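Local coordinates for cellulose-binding protein (Saccharophagus degradans, PDB 2X32) that binds a long polyisoprenoid diphosphate, an octaprenyl chain, inside its YceI-like domain and is implicated in plant cell wall breakdown, at residues S16-F20 with T31-L37; S22-T26 with L161-S165; I117-N122 with V133-L139. One frame throughout, in Å; residues are numbered along the deposited sequence.

Overall arrangement
From the N terminus, strand 7-24 turns back into strand 28-42, and contact 1 (16-20 with 31-37) closes that short hairpin. Contact 2 begins at the end of the same first strand, with 22-26, but waits for its partner 161-165 until most of the chain has passed. Since 22-26 lies between the two segments of contact 1, these two contacts cross, and they touch each other. Contact 3 (117-122 with 133-139) closes a second hairpin, strands 115-125 and 130-142, wholly within the long span that contact 2 encloses. All three belong to or border one curled antiparallel sheet, and each touches the bound octaprenyl diphosphate.

Contact 1 (S16-F20 with T31-L37); sequences SFLNF and THRFDVL. With OTP ((2E,6E,10E,14E,18E,22E,26E)-3,7,11,15,19,23,27,31-octamethyldotriaconta-2,6,10,14,18,22,26,30-octaenyl trihydrogen diphosphate), chain C.
F20 lays its ring over the side chain of H32, whose CB sits above one ring face, 3.6 Å from the F20 ring centroid, in a CH-pi contact. C25 of the octaprenyl chain lies over the opposite face, so the ring is a plate between strand and ligand. Its CG stands between the backbone N and the carbonyl carbon (chi1 66°), which turns the ring back along the sheet toward 31-34. There CE2 of F20 meets CE2 of F34 at 3.4 Å, the two rings near parallel but slid apart with little overlap; the H32 ring meets F20 obliquely. L18 adds an aliphatic edge to this aromatic cluster: its CD2 touches the edge of the F34 ring, near the ring plane, 3.6 Å from CD2 of F34. CD1 of L18 meets ligand C16, and CD2 also comes near C21, while CD1 of L37 packs against the backbone of F17. Trimmed to an alanine, F20 is likely to open a gap between H32 CB and ligand C25 and to take one neighbour from the F34 ring.

Backbone bonds hold the register: F20 and H32 form an antiparallel hydrogen-bonded pair, with H32 N to F20 O at 2.8 Å and F20 N to H32 O at 2.9 Å, and F34 N reaches L18 O. Farther on the strands part, and a water accepts from L18 N; its link to F34 O is doubtful. On the other side of the sheet, N19 and R33 run side by side in the conformers described, and a water bridge between their side chains is doubtful. This is a beta hairpin of the YceI-like fold, with L18, F20 and F34 lining its polyisoprenoid pocket.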
# COMPACT_ATOMS: atom_id res chain seq x y z
N SER A 16 1.40 -11.73 -1.88
CA SER A 16 1.46 -10.28 -2.06
C SER A 16 2.14 -9.59 -0.89
O SER A 16 1.98 -10.00 0.24
CB SER A 16 0.04 -9.73 -2.23
OG SER A 16 -0.57 -10.25 -3.41
N PHE A 17 2.74 -8.43 -1.13
CA PHE A 17 3.33 -7.68 -0.06
C PHE A 17 3.29 -6.18 -0.30
O PHE A 17 3.19 -5.74 -1.43
CB PHE A 17 4.76 -8.18 0.28
CG PHE A 17 5.77 -8.17 -0.87
CD1 PHE A 17 6.50 -7.02 -1.13
CD2 PHE A 17 6.09 -9.31 -1.58
CE1 PHE A 17 7.47 -6.99 -2.16
CE2 PHE A 17 7.09 -9.29 -2.59
CZ PHE A 17 7.75 -8.12 -2.87
N LEU A 18 3.33 -5.42 0.78
CA LEU A 18 3.40 -3.96 0.71
C LEU A 18 4.25 -3.49 1.87
O LEU A 18 4.03 -3.87 3.01
CB LEU A 18 2.03 -3.31 0.70
CG LEU A 18 2.02 -1.83 0.55
CD1 LEU A 18 0.76 -1.36 -0.15
CD2 LEU A 18 2.18 -1.12 1.92
N ASN A 19 5.26 -2.71 1.55
CA ASN A 19 6.33 -2.25 2.46
C ASN A 19 6.35 -0.72 2.48
O ASN A 19 5.99 -0.10 1.47
CB ASN A 19 7.72 -2.68 1.97
CG ASN A 19 7.97 -4.21 2.00
OD1 ASN A 19 7.22 -5.00 2.58
ND2 ASN A 19 8.98 -4.62 1.24
N PHE A 20 6.88 -0.13 3.54
CA PHE A 20 7.10 1.30 3.62
C PHE A 20 8.34 1.55 4.41
O PHE A 20 8.73 0.74 5.25
CB PHE A 20 5.86 2.01 4.17
CG PHE A 20 5.52 1.70 5.60
CD1 PHE A 20 5.95 2.53 6.66
CD2 PHE A 20 4.74 0.60 5.91
CE1 PHE A 20 5.58 2.26 7.96
CE2 PHE A 20 4.39 0.31 7.24
CZ PHE A 20 4.81 1.16 8.25
N THR A 31 12.74 -0.56 6.79
CA THR A 31 11.64 -1.05 6.01
C THR A 31 10.67 -1.81 6.88
O THR A 31 11.08 -2.77 7.59
CB THR A 31 12.14 -1.97 4.92
OG1 THR A 31 13.04 -1.22 4.11
CG2 THR A 31 11.00 -2.46 4.05
N HIS A 32 9.42 -1.39 6.87
CA HIS A 32 8.31 -1.96 7.60
C HIS A 32 7.35 -2.58 6.63
O HIS A 32 7.36 -2.26 5.43
CB HIS A 32 7.61 -0.85 8.41
CG HIS A 32 8.57 -0.08 9.24
ND1 HIS A 32 8.87 1.26 9.02
CD2 HIS A 32 9.37 -0.48 10.25
CE1 HIS A 32 9.78 1.64 9.89
NE2 HIS A 32 10.10 0.60 10.65
N ARG A 33 6.49 -3.47 7.12
CA ARG A 33 5.55 -4.12 6.21
C ARG A 33 4.22 -4.28 6.89
O ARG A 33 4.06 -4.12 8.11
CB ARG A 33 6.02 -5.49 5.69
CG ARG A 33 7.47 -5.59 5.21
CD ARG A 33 8.19 -6.89 5.74
NE ARG A 33 9.52 -6.97 5.16
CZ ARG A 33 10.67 -6.55 5.68
NH1 ARG A 33 10.76 -6.05 6.92
NH2 ARG A 33 11.78 -6.70 4.94
N PHE A 34 3.21 -4.46 6.05
CA PHE A 34 1.87 -4.88 6.49
C PHE A 34 1.70 -6.36 6.16
O PHE A 34 1.78 -6.76 4.99
CB PHE A 34 0.76 -4.02 5.84
CG PHE A 34 0.81 -2.60 6.27
CD1 PHE A 34 0.28 -2.21 7.49
CD2 PHE A 34 1.34 -1.61 5.41
CE1 PHE A 34 0.33 -0.89 7.91
CE2 PHE A 34 1.33 -0.29 5.79
CZ PHE A 34 0.85 0.08 7.02
N ASP A 35 1.51 -7.17 7.19
CA ASP A 35 1.46 -8.63 7.00
C ASP A 35 0.14 -9.13 6.42
O ASP A 35 0.05 -10.28 6.00
CB ASP A 35 1.80 -9.35 8.30
CG ASP A 35 3.25 -9.20 8.72
OD1 ASP A 35 4.15 -8.93 7.87
OD2 ASP A 35 3.50 -9.42 9.91
N VAL A 36 -0.93 -8.30 6.48
CA VAL A 36 -2.23 -8.71 6.02
C VAL A 36 -2.79 -7.71 5.00
O VAL A 36 -2.99 -6.53 5.30
CB VAL A 36 -3.23 -8.90 7.15
CG1 VAL A 36 -4.64 -9.23 6.63
CG2 VAL A 36 -2.77 -10.01 8.13
N LEU A 37 -2.99 -8.23 3.76
CA LEU A 37 -3.57 -7.51 2.63
C LEU A 37 -4.75 -8.33 2.12
O LEU A 37 -4.74 -9.55 2.17
CB LEU A 37 -2.55 -7.40 1.49
CG LEU A 37 -1.23 -6.72 1.84
CD1 LEU A 37 -0.24 -6.83 0.67
CD2 LEU A 37 -1.41 -5.27 2.31
O7 OTP C . 15.39 5.22 17.67
P2 OTP C . 14.52 4.49 18.65
O5 OTP C . 14.56 5.09 20.04
O6 OTP C . 14.68 2.99 18.62
O4 OTP C . 12.99 4.82 18.14
P1 OTP C . 11.93 3.79 17.49
O2 OTP C . 12.37 3.64 16.04
O3 OTP C . 11.57 2.60 18.36
O1 OTP C . 10.54 4.59 17.29
C40 OTP C . 10.51 5.63 16.29
C39 OTP C . 9.47 5.31 15.21
C37 OTP C . 9.72 5.41 13.92
C38 OTP C . 11.04 5.80 13.26
C36 OTP C . 8.60 5.12 12.92
C35 OTP C . 8.04 6.33 12.23
C34 OTP C . 6.99 5.94 11.18
C32 OTP C . 6.77 6.56 10.02
C33 OTP C . 7.63 7.69 9.55
C31 OTP C . 5.72 5.96 9.07
C30 OTP C . 4.60 6.85 8.61
C29 OTP C . 3.70 6.14 7.60
C27 OTP C . 3.12 6.74 6.56
C28 OTP C . 3.17 8.24 6.28
C26 OTP C . 2.38 5.95 5.51
C25 OTP C . 2.39 4.44 5.66
C24 OTP C . 2.01 3.67 4.38
C22 OTP C . 0.82 3.12 4.12
C23 OTP C . -0.33 3.02 5.08
C21 OTP C . 0.63 2.48 2.78
C20 OTP C . -0.34 3.26 1.86
C19 OTP C . -0.59 2.58 0.51
C17 OTP C . -0.08 2.95 -0.66
C18 OTP C . 0.69 4.20 -0.94
C16 OTP C . -0.29 2.04 -1.86
C15 OTP C . -1.03 2.71 -2.98
C14 OTP C . -1.53 1.71 -3.99
C12 OTP C . -1.62 1.92 -5.33
C13 OTP C . -1.13 3.22 -5.97
C11 OTP C . -2.17 0.90 -6.27
C10 OTP C . -2.47 -0.44 -5.74
C9 OTP C . -2.78 -1.52 -6.78
C7 OTP C . -3.99 -2.03 -7.07
C8 OTP C . -5.28 -1.73 -6.34
C6 OTP C . -4.07 -3.04 -8.20
C5 OTP C . -4.51 -2.44 -9.52
C4 OTP C . -4.68 -3.48 -10.60
C2 OTP C . -4.36 -3.27 -11.88
C3 OTP C . -3.82 -2.03 -12.51
C1 OTP C . -4.62 -4.38 -12.85
O HOH W 1 1.21 -9.38 3.14
O HOH W 2 3.48 -7.21 3.16
O HOH W 3 7.88 -7.89 2.77

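Contact 2 (S22-T26 with L161-S165); sequences SSKKT and LNVIS. With OTP ((2E,6E,10E,14E,18E,22E,26E)-3,7,11,15,19,23,27,31-octamethyldotriaconta-2,6,10,14,18,22,26,30-octaenyl trihydrogen diphosphate), chain C.
K24 places CG between its backbone N and carbonyl carbon (chi1 65°) and then runs fully extended, while L161 turns CG away from its carbonyl carbon (chi1 -74°); the two side chains meet where CD of K24 lies 4.0 Å from CD1 of L161. The extended lysine carries NZ to the diphosphate, where it donates to O2 of the first phosphate at 2.8 Å and to O7 of the second at 3.1 Å, bridging both. NZ also forms a salt bridge with E30, a second anion that is likely to favour the charged ammonium. L161 flanks the same head group with its methyls, CD2 coming within 3.5 Å of O7. CE of K25 presses tightly on the same methyl, the lysine chain crossing the leucine at about a right angle.

Two backbone bonds bracket K24 and I164, a single bridge: S165 N donates to S23 O at 2.8 Å, and K25 N to V163 O at 2.9 Å. A water extends the link by accepting from S23 N and donating to S165 O. OD1 of N162 lies against CA and CG of K25 and takes a weak bond from V163 N, which folds the asparagine back onto its own loop. Deeper in, CG2 of I164 and CB of S22 both reach C33, a methyl branch of the prenyl chain, and CD1 of I164 nears C38. The contact thus lines the diphosphate end of the ligand pocket. Here the end of strand 7-24 meets the loop leading from helix 149-158 to strand 167-177: I164 packs on I152 and R156 of that helix, R156 also binds the carbonyl of L161, and S22 and S23 lean on strand 28-42.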
# COMPACT_ATOMS: atom_id res chain seq x y z
N SER A 22 10.68 4.12 6.79
CA SER A 22 10.84 5.31 7.61
C SER A 22 12.28 5.76 7.60
O SER A 22 13.17 4.96 7.43
CB SER A 22 10.39 5.07 9.05
OG SER A 22 11.20 4.12 9.67
N SER A 23 12.50 7.05 7.84
CA SER A 23 13.86 7.56 8.07
C SER A 23 13.87 8.35 9.36
O SER A 23 12.97 9.16 9.57
CB SER A 23 14.29 8.46 6.94
OG SER A 23 15.57 9.01 7.22
N LYS A 24 14.83 8.07 10.22
CA LYS A 24 15.00 8.78 11.47
C LYS A 24 16.41 9.28 11.60
O LYS A 24 17.31 8.76 10.93
CB LYS A 24 14.63 7.89 12.66
CG LYS A 24 15.54 6.65 12.88
CD LYS A 24 15.00 5.80 14.03
CE LYS A 24 15.84 4.54 14.29
NZ LYS A 24 15.04 3.54 15.08
N LYS A 25 16.62 10.29 12.44
CA LYS A 25 17.98 10.81 12.67
C LYS A 25 18.61 11.22 11.32
O LYS A 25 17.96 11.86 10.50
CB LYS A 25 18.82 9.78 13.39
CG LYS A 25 18.28 9.28 14.70
CD LYS A 25 19.19 8.18 15.21
CE LYS A 25 18.75 7.59 16.53
NZ LYS A 25 19.88 6.79 17.08
N THR A 26 19.89 10.89 11.10
CA THR A 26 20.55 11.18 9.83
C THR A 26 20.39 10.01 8.88
O THR A 26 21.23 9.09 8.83
CB THR A 26 22.04 11.48 10.03
OG1 THR A 26 22.17 12.42 11.10
CG2 THR A 26 22.64 12.04 8.72
N LEU A 161 13.67 11.27 19.90
CA LEU A 161 14.42 11.41 18.67
C LEU A 161 14.40 12.85 18.22
O LEU A 161 13.48 13.60 18.52
CB LEU A 161 13.83 10.51 17.55
CG LEU A 161 14.12 9.02 17.69
CD1 LEU A 161 13.27 8.11 16.77
CD2 LEU A 161 15.61 8.75 17.37
N ASN A 162 15.45 13.23 17.50
CA ASN A 162 15.59 14.59 17.00
C ASN A 162 14.73 14.85 15.75
O ASN A 162 14.08 15.90 15.64
CB ASN A 162 17.08 14.89 16.74
CG ASN A 162 17.80 13.85 15.83
OD1 ASN A 162 17.25 12.79 15.47
ND2 ASN A 162 19.05 14.15 15.48
N VAL A 163 14.70 13.87 14.86
CA VAL A 163 14.03 13.97 13.56
C VAL A 163 13.50 12.60 13.13
O VAL A 163 14.15 11.57 13.30
CB VAL A 163 15.01 14.45 12.48
CG1 VAL A 163 16.26 13.63 12.56
CG2 VAL A 163 14.42 14.35 11.08
N ILE A 164 12.28 12.61 12.62
CA ILE A 164 11.74 11.48 11.86
C ILE A 164 11.20 12.11 10.59
O ILE A 164 10.40 13.06 10.67
CB ILE A 164 10.60 10.75 12.59
CG1 ILE A 164 11.11 10.12 13.90
CG2 ILE A 164 9.96 9.67 11.66
CD1 ILE A 164 10.00 9.40 14.72
N SER A 165 11.58 11.57 9.43
CA SER A 165 11.12 12.15 8.17
C SER A 165 9.61 11.93 8.03
O SER A 165 9.08 10.88 8.41
CB SER A 165 11.82 11.56 6.97
OG SER A 165 11.20 12.02 5.77
O7 OTP C . 15.39 5.22 17.67
P2 OTP C . 14.52 4.49 18.65
O5 OTP C . 14.56 5.09 20.04
O6 OTP C . 14.68 2.99 18.62
O4 OTP C . 12.99 4.82 18.14
P1 OTP C . 11.93 3.79 17.49
O2 OTP C . 12.37 3.64 16.04
O3 OTP C . 11.57 2.60 18.36
O1 OTP C . 10.54 4.59 17.29
C40 OTP C . 10.51 5.63 16.29
C39 OTP C . 9.47 5.31 15.21
C37 OTP C . 9.72 5.41 13.92
C38 OTP C . 11.04 5.80 13.26
C36 OTP C . 8.60 5.12 12.92
C35 OTP C . 8.04 6.33 12.23
C34 OTP C . 6.99 5.94 11.18
C32 OTP C . 6.77 6.56 10.02
C33 OTP C . 7.63 7.69 9.55
C31 OTP C . 5.72 5.96 9.07
C30 OTP C . 4.60 6.85 8.61
C29 OTP C . 3.70 6.14 7.60
C27 OTP C . 3.12 6.74 6.56
C28 OTP C . 3.17 8.24 6.28
C26 OTP C . 2.38 5.95 5.51
C25 OTP C . 2.39 4.44 5.66
C24 OTP C . 2.01 3.67 4.38
C22 OTP C . 0.82 3.12 4.12
C23 OTP C . -0.33 3.02 5.08
C21 OTP C . 0.63 2.48 2.78
C20 OTP C . -0.34 3.26 1.86
C19 OTP C . -0.59 2.58 0.51
C17 OTP C . -0.08 2.95 -0.66
C18 OTP C . 0.69 4.20 -0.94
C16 OTP C . -0.29 2.04 -1.86
C15 OTP C . -1.03 2.71 -2.98
C14 OTP C . -1.53 1.71 -3.99
C12 OTP C . -1.62 1.92 -5.33
C13 OTP C . -1.13 3.22 -5.97
C11 OTP C . -2.17 0.90 -6.27
C10 OTP C . -2.47 -0.44 -5.74
C9 OTP C . -2.78 -1.52 -6.78
C7 OTP C . -3.99 -2.03 -7.07
C8 OTP C . -5.28 -1.73 -6.34
C6 OTP C . -4.07 -3.04 -8.20
C5 OTP C . -4.51 -2.44 -9.52
C4 OTP C . -4.68 -3.48 -10.60
C2 OTP C . -4.36 -3.27 -11.88
C3 OTP C . -3.82 -2.03 -12.51
C1 OTP C . -4.62 -4.38 -12.85
O HOH W 4 10.10 8.58 7.26

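Contact 3 (I117-N122 with V133-L139); sequences IDTQLN and VQNQSPL. With OTP ((2E,6E,10E,14E,18E,22E,26E)-3,7,11,15,19,23,27,31-octamethyldotriaconta-2,6,10,14,18,22,26,30-octaenyl trihydrogen diphosphate), chain C; IMD (imidazole), chain D.
Strands 117-122 and 133-135 run antiparallel, their axes 4.6 Å apart at closest approach and 141° between their directions. N122 and Q134 form a hydrogen-bonded pair, with N122 N to Q134 O at 2.8 Å and Q134 N to N122 O at 2.9 Å; next to it L121 and N135 make a non-hydrogen-bonded pair with diverging side chains. Q136 N still reaches Q120 O, but beyond it the backbones separate. A water fills in there: it lies at hydrogen-bonding distance of Q120 O, accepts from S137 N and bonds OG1 of T119.

The amide of Q136, its chain bent at chi2 (65°), comes round to N122, whose ND2 donates to OE1 of Q136 at 3.1 Å in a bent bond (139° at the hydrogen), the donor tilted from the carbonyl plane. The same ND2 also binds D99. OE1 of Q134 lies close to an imidazole that probably came from the crystallisation liquor, but a bond between them is doubtful. Facing inward, CD1 of L121 meets CG1 of V133 at 4.0 Å and also C3 of the octaprenyl chain. CD1 of L139 packs on CG2 of I117 at 3.8 Å, while CD1 of I117 and CG2 of T119 touch ligand carbons C18 and C13.

This hairpin thus forms part of the wall around the half of the prenyl chain remote from the diphosphate. Strand 99-109 pairs with 115-125 on one flank, where D103 holds NE2 of Q120; on the other, strand 167-177 pairs with 130-142, and N135 binds D171 and the backbone N of F172.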
# COMPACT_ATOMS: atom_id res chain seq x y z
N ILE A 117 -3.67 9.21 -5.63
CA ILE A 117 -2.25 8.93 -5.97
C ILE A 117 -2.20 8.78 -7.45
O ILE A 117 -2.79 7.86 -8.02
CB ILE A 117 -1.75 7.66 -5.26
CG1 ILE A 117 -1.82 7.85 -3.76
CG2 ILE A 117 -0.28 7.28 -5.77
CD1 ILE A 117 -1.44 6.60 -3.03
N ASP A 118 -1.54 9.73 -8.12
CA ASP A 118 -1.33 9.69 -9.55
C ASP A 118 0.03 9.02 -9.76
O ASP A 118 1.08 9.58 -9.42
CB ASP A 118 -1.33 11.13 -10.13
CG ASP A 118 -2.70 11.76 -10.09
OD1 ASP A 118 -3.64 11.15 -10.67
OD2 ASP A 118 -2.84 12.87 -9.48
N THR A 119 0.01 7.79 -10.24
CA THR A 119 1.28 7.05 -10.36
C THR A 119 1.17 6.07 -11.50
O THR A 119 0.12 5.90 -12.14
CB THR A 119 1.64 6.33 -9.06
OG1 THR A 119 3.03 5.94 -9.06
CG2 THR A 119 0.75 5.10 -8.85
N GLN A 120 2.25 5.38 -11.78
CA GLN A 120 2.30 4.44 -12.87
C GLN A 120 2.54 3.04 -12.28
O GLN A 120 3.43 2.87 -11.41
CB GLN A 120 3.46 4.81 -13.80
CG GLN A 120 3.46 4.10 -15.05
CD GLN A 120 4.50 4.77 -15.99
OE1 GLN A 120 5.71 4.65 -15.71
NE2 GLN A 120 4.07 5.56 -16.99
N LEU A 121 1.72 2.10 -12.72
CA LEU A 121 1.81 0.70 -12.31
C LEU A 121 2.34 -0.13 -13.45
O LEU A 121 2.12 0.17 -14.63
CB LEU A 121 0.48 0.15 -11.86
CG LEU A 121 -0.20 0.96 -10.74
CD1 LEU A 121 -1.58 0.30 -10.36
CD2 LEU A 121 0.67 1.14 -9.49
N ASN A 122 3.10 -1.17 -13.07
CA ASN A 122 3.53 -2.19 -13.96
C ASN A 122 2.61 -3.39 -13.77
O ASN A 122 2.42 -3.85 -12.64
CB ASN A 122 4.99 -2.59 -13.69
CG ASN A 122 5.51 -3.53 -14.74
OD1 ASN A 122 5.21 -4.75 -14.71
ND2 ASN A 122 6.27 -2.98 -15.73
N VAL A 133 1.12 -7.02 -10.20
CA VAL A 133 1.00 -5.56 -10.25
C VAL A 133 1.92 -4.94 -9.24
O VAL A 133 1.92 -5.28 -8.07
CB VAL A 133 -0.46 -5.09 -9.97
CG1 VAL A 133 -0.60 -3.58 -10.18
CG2 VAL A 133 -1.44 -5.85 -10.89
N GLN A 134 2.72 -4.00 -9.71
CA GLN A 134 3.65 -3.34 -8.80
C GLN A 134 3.86 -1.89 -9.17
O GLN A 134 3.57 -1.46 -10.29
CB GLN A 134 4.94 -4.18 -8.75
CG GLN A 134 5.71 -4.21 -10.10
CD GLN A 134 6.85 -5.16 -10.07
OE1 GLN A 134 7.69 -5.11 -9.16
NE2 GLN A 134 6.88 -6.06 -11.06
N ASN A 135 4.31 -1.10 -8.22
CA ASN A 135 4.65 0.29 -8.54
C ASN A 135 5.82 0.32 -9.49
O ASN A 135 6.89 -0.30 -9.24
CB ASN A 135 4.93 1.13 -7.28
CG ASN A 135 6.00 0.52 -6.37
OD1 ASN A 135 5.83 -0.61 -5.88
ND2 ASN A 135 7.05 1.29 -6.09
N GLN A 136 5.66 1.05 -10.59
CA GLN A 136 6.71 1.10 -11.59
C GLN A 136 7.87 1.88 -11.13
O GLN A 136 9.00 1.61 -11.53
CB GLN A 136 6.16 1.68 -12.89
CG GLN A 136 7.25 1.92 -13.97
CD GLN A 136 7.94 0.68 -14.49
OE1 GLN A 136 7.45 -0.44 -14.32
NE2 GLN A 136 9.12 0.86 -15.10
N SER A 137 7.66 2.85 -10.27
CA SER A 137 8.80 3.62 -9.78
C SER A 137 8.67 3.83 -8.31
O SER A 137 7.59 3.66 -7.73
CB SER A 137 8.88 4.94 -10.51
OG SER A 137 7.68 5.65 -10.30
N PRO A 138 9.78 4.26 -7.68
CA PRO A 138 9.65 4.61 -6.30
C PRO A 138 8.45 5.60 -6.06
O PRO A 138 8.22 6.51 -6.84
CB PRO A 138 11.00 5.21 -5.96
CG PRO A 138 11.98 4.47 -6.90
CD PRO A 138 11.17 4.39 -8.18
N LEU A 139 7.67 5.32 -5.04
CA LEU A 139 6.36 5.92 -4.75
C LEU A 139 6.48 6.52 -3.36
O LEU A 139 6.75 5.79 -2.41
CB LEU A 139 5.28 4.85 -4.77
CG LEU A 139 3.84 5.28 -4.39
CD1 LEU A 139 3.35 6.51 -5.20
CD2 LEU A 139 2.87 4.08 -4.58
O7 OTP C . 15.39 5.22 17.67
P2 OTP C . 14.52 4.49 18.65
O5 OTP C . 14.56 5.09 20.04
O6 OTP C . 14.68 2.99 18.62
O4 OTP C . 12.99 4.82 18.14
P1 OTP C . 11.93 3.79 17.49
O2 OTP C . 12.37 3.64 16.04
O3 OTP C . 11.57 2.60 18.36
O1 OTP C . 10.54 4.59 17.29
C40 OTP C . 10.51 5.63 16.29
C39 OTP C . 9.47 5.31 15.21
C37 OTP C . 9.72 5.41 13.92
C38 OTP C . 11.04 5.80 13.26
C36 OTP C . 8.60 5.12 12.92
C35 OTP C . 8.04 6.33 12.23
C34 OTP C . 6.99 5.94 11.18
C32 OTP C . 6.77 6.56 10.02
C33 OTP C . 7.63 7.69 9.55
C31 OTP C . 5.72 5.96 9.07
C30 OTP C . 4.60 6.85 8.61
C29 OTP C . 3.70 6.14 7.60
C27 OTP C . 3.12 6.74 6.56
C28 OTP C . 3.17 8.24 6.28
C26 OTP C . 2.38 5.95 5.51
C25 OTP C . 2.39 4.44 5.66
C24 OTP C . 2.01 3.67 4.38
C22 OTP C . 0.82 3.12 4.12
C23 OTP C . -0.33 3.02 5.08
C21 OTP C . 0.63 2.48 2.78
C20 OTP C . -0.34 3.26 1.86
C19 OTP C . -0.59 2.58 0.51
C17 OTP C . -0.08 2.95 -0.66
C18 OTP C . 0.69 4.20 -0.94
C16 OTP C . -0.29 2.04 -1.86
C15 OTP C . -1.03 2.71 -2.98
C14 OTP C . -1.53 1.71 -3.99
C12 OTP C . -1.62 1.92 -5.33
C13 OTP C . -1.13 3.22 -5.97
C11 OTP C . -2.17 0.90 -6.27
C10 OTP C . -2.47 -0.44 -5.74
C9 OTP C . -2.78 -1.52 -6.78
C7 OTP C . -3.99 -2.03 -7.07
C8 OTP C . -5.28 -1.73 -6.34
C6 OTP C . -4.07 -3.04 -8.20
C5 OTP C . -4.51 -2.44 -9.52
C4 OTP C . -4.68 -3.48 -10.60
C2 OTP C . -4.36 -3.27 -11.88
C3 OTP C . -3.82 -2.03 -12.51
C1 OTP C . -4.62 -4.38 -12.85
N1 IMD D . 9.28 -3.33 -5.30
C2 IMD D . 9.11 -4.21 -6.33
N3 IMD D . 8.45 -3.56 -7.33
C4 IMD D . 8.20 -2.28 -6.98
C5 IMD D . 8.71 -2.14 -5.69
O HOH W 5 4.89 3.79 -9.21
O HOH W 6 4.40 -6.34 -12.59